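Local coordinates for protein diaminopimelate decarboxylase (Aquifex aeolicus, PDB 2P3E) that probably catalyses the pyridoxal 5'-phosphate-dependent decarboxylation of meso-diaminopimelate to L-lysine, the last step of lysine biosynthesis, working as a homodimer, at residues E362-R365 / G366-L369. Numbering follows the deposited sequence.
Sequences EVQR and GEYL
With CG of Glu367 anti to its carbonyl carbon (chi1 -81°) and the chain extended beyond it, the carboxylate folds back across the turn to the main chain of Val363 and Gln364. There Glu367 OE2 accepts Gln364 N at 2.7 Å, the donor lying well above the carboxylate plane, 49° out of it. The same oxygen forms a salt bridge with Arg336, so two partners grip it and the carboxylate is probably kept ionised. A second bond, from Glu367 N to Gln364 O at 3.1 Å, closes a type II beta turn whose third residue, Gly366, has phi +99°; a CB there would clash with Arg365 O. The turn lies on the connection from strand 358-361 to strand 368-371, in the mixed beta-sheet of this class-II decarboxylase, away from the cofactor and substrate sites. Were Glu367 replaced by an alanine, Arg336 would probably lose this charged partner and Gln364 N this acceptor, and the loop before the turn could move more freely. On the same side of the carboxylate plane as Gln364 N, the CG1 branch of Val363 reaches Glu367 OE1 at 3.7 Å on one hand and the methyl Leu369 CD2 at 3.8 Å on the other; Val295 and Ile307 of neighbouring strands also pack on this buried valine. Arg365, extended from CG to NE, leads away from the turn to a salt bridge with Glu113 of the second subunit.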
ATOM      1  N   GLU B 362      -4.392  -7.771  28.794  1.00 24.58           N
ATOM      2  CA  GLU B 362      -3.205  -6.977  29.017  1.00 25.43           C
ATOM      3  C   GLU B 362      -2.038  -7.822  28.511  1.00 25.22           C
ATOM      4  O   GLU B 362      -1.942  -9.014  28.847  1.00 26.46           O
ATOM      5  CB  GLU B 362      -3.025  -6.656  30.509  1.00 25.34           C
ATOM      6  CG  GLU B 362      -3.929  -5.553  31.014  1.00 26.62           C
ATOM      7  CD  GLU B 362      -3.703  -5.214  32.480  0.40 26.36           C
ATOM      8  OE1 GLU B 362      -3.211  -6.074  33.239  0.40 27.20           O
ATOM      9  OE2 GLU B 362      -4.022  -4.075  32.869  0.40 27.48           O
ATOM     10  N   VAL B 363      -1.210  -7.234  27.660  1.00 24.12           N
ATOM     11  CA  VAL B 363      -0.027  -7.909  27.124  1.00 23.37           C
ATOM     12  C   VAL B 363       1.186  -7.041  27.397  1.00 23.29           C
ATOM     13  O   VAL B 363       1.058  -5.832  27.550  1.00 23.79           O
ATOM     14  CB  VAL B 363      -0.149  -8.194  25.600  1.00 23.57           C
ATOM     15  CG1 VAL B 363      -1.100  -9.378  25.348  1.00 22.98           C
ATOM     16  CG2 VAL B 363      -0.589  -6.927  24.826  1.00 22.90           C
ATOM     17  N   GLN B 364       2.363  -7.650  27.474  1.00 23.68           N
ATOM     18  CA  GLN B 364       3.577  -6.895  27.771  1.00 23.68           C
ATOM     19  C   GLN B 364       4.555  -6.896  26.595  1.00 23.04           C
ATOM     20  O   GLN B 364       4.407  -7.688  25.659  1.00 21.44           O
ATOM     21  CB  GLN B 364       4.246  -7.441  29.041  1.00 24.34           C
ATOM     22  CG  GLN B 364       3.378  -7.275  30.338  1.00 28.11           C
ATOM     23  CD  GLN B 364       2.989  -5.822  30.639  1.00 32.08           C
ATOM     24  OE1 GLN B 364       3.846  -4.979  30.921  1.00 35.08           O
ATOM     25  NE2 GLN B 364       1.684  -5.525  30.577  1.00 34.74           N
ATOM     26  N   ARG B 365       5.554  -6.015  26.675  1.00 22.10           N
ATOM     27  CA  ARG B 365       6.629  -5.959  25.701  1.00 22.82           C
ATOM     28  C   ARG B 365       7.234  -7.360  25.524  1.00 21.91           C
ATOM     29  O   ARG B 365       7.514  -8.044  26.511  1.00 21.73           O
ATOM     30  CB  ARG B 365       7.699  -4.947  26.153  1.00 23.06           C
ATOM     31  CG  ARG B 365       8.973  -4.962  25.305  1.00 25.36           C
ATOM     32  CD  ARG B 365       9.804  -3.664  25.453  1.00 27.51           C
ATOM     33  NE  ARG B 365      10.652  -3.418  24.265  1.00 30.28           N
ATOM     34  CZ  ARG B 365      11.897  -3.860  24.170  1.00 31.24           C
ATOM     35  NH1 ARG B 365      12.395  -4.551  25.178  1.00 32.23           N
ATOM     36  NH2 ARG B 365      12.642  -3.620  23.102  1.00 29.96           N
ATOM     37  N   GLY B 366       7.387  -7.792  24.271  1.00 20.63           N
ATOM     38  CA  GLY B 366       7.984  -9.091  23.956  1.00 19.85           C
ATOM     39  C   GLY B 366       6.948 -10.175  23.655  1.00 19.69           C
ATOM     40  O   GLY B 366       7.255 -11.177  22.997  1.00 19.23           O
ATOM     41  N   GLU B 367       5.720  -9.985  24.138  1.00 19.03           N
ATOM     42  CA  GLU B 367       4.645 -10.946  23.871  1.00 19.34           C
ATOM     43  C   GLU B 367       4.167 -10.826  22.429  1.00 18.07           C
ATOM     44  O   GLU B 367       4.299  -9.768  21.828  1.00 18.02           O
ATOM     45  CB  GLU B 367       3.448 -10.689  24.774  1.00 19.85           C
ATOM     46  CG  GLU B 367       3.578 -11.244  26.163  1.00 22.41           C
ATOM     47  CD  GLU B 367       2.263 -11.152  26.899  0.80 23.70           C
ATOM     48  OE1 GLU B 367       1.300 -11.887  26.556  0.80 25.50           O
ATOM     49  OE2 GLU B 367       2.199 -10.331  27.817  1.00 23.84           O
ATOM     50  N   TYR B 368       3.581 -11.904  21.906  1.00 17.75           N
ATOM     51  CA  TYR B 368       3.055 -11.912  20.537  1.00 17.50           C
ATOM     52  C   TYR B 368       1.527 -11.849  20.491  1.00 17.07           C
ATOM     53  O   TYR B 368       0.849 -12.406  21.373  1.00 16.83           O
ATOM     54  CB  TYR B 368       3.527 -13.166  19.791  1.00 17.70           C
ATOM     55  CG  TYR B 368       5.020 -13.363  19.818  1.00 17.86           C
ATOM     56  CD1 TYR B 368       5.855 -12.623  18.976  1.00 16.95           C
ATOM     57  CD2 TYR B 368       5.605 -14.292  20.700  1.00 17.28           C
ATOM     58  CE1 TYR B 368       7.252 -12.811  19.008  1.00 18.67           C
ATOM     59  CE2 TYR B 368       6.995 -14.479  20.743  1.00 16.98           C
ATOM     60  CZ  TYR B 368       7.801 -13.742  19.899  1.00 17.70           C
ATOM     61  OH  TYR B 368       9.165 -13.930  19.910  1.00 19.16           O
ATOM     62  N   LEU B 369       1.000 -11.177  19.458  1.00 15.81           N
ATOM     63  CA  LEU B 369      -0.441 -11.152  19.178  1.00 15.27           C
ATOM     64  C   LEU B 369      -0.714 -11.815  17.816  1.00 15.57           C
ATOM     65  O   LEU B 369       0.152 -11.795  16.933  1.00 15.12           O
ATOM     66  CB  LEU B 369      -0.955  -9.702  19.143  1.00 15.12           C
ATOM     67  CG  LEU B 369      -0.706  -8.808  20.378  1.00 16.12           C
ATOM     68  CD1 LEU B 369      -1.238  -7.383  20.170  1.00 14.25           C
ATOM     69  CD2 LEU B 369      -1.367  -9.464  21.580  1.00 15.80           C
TER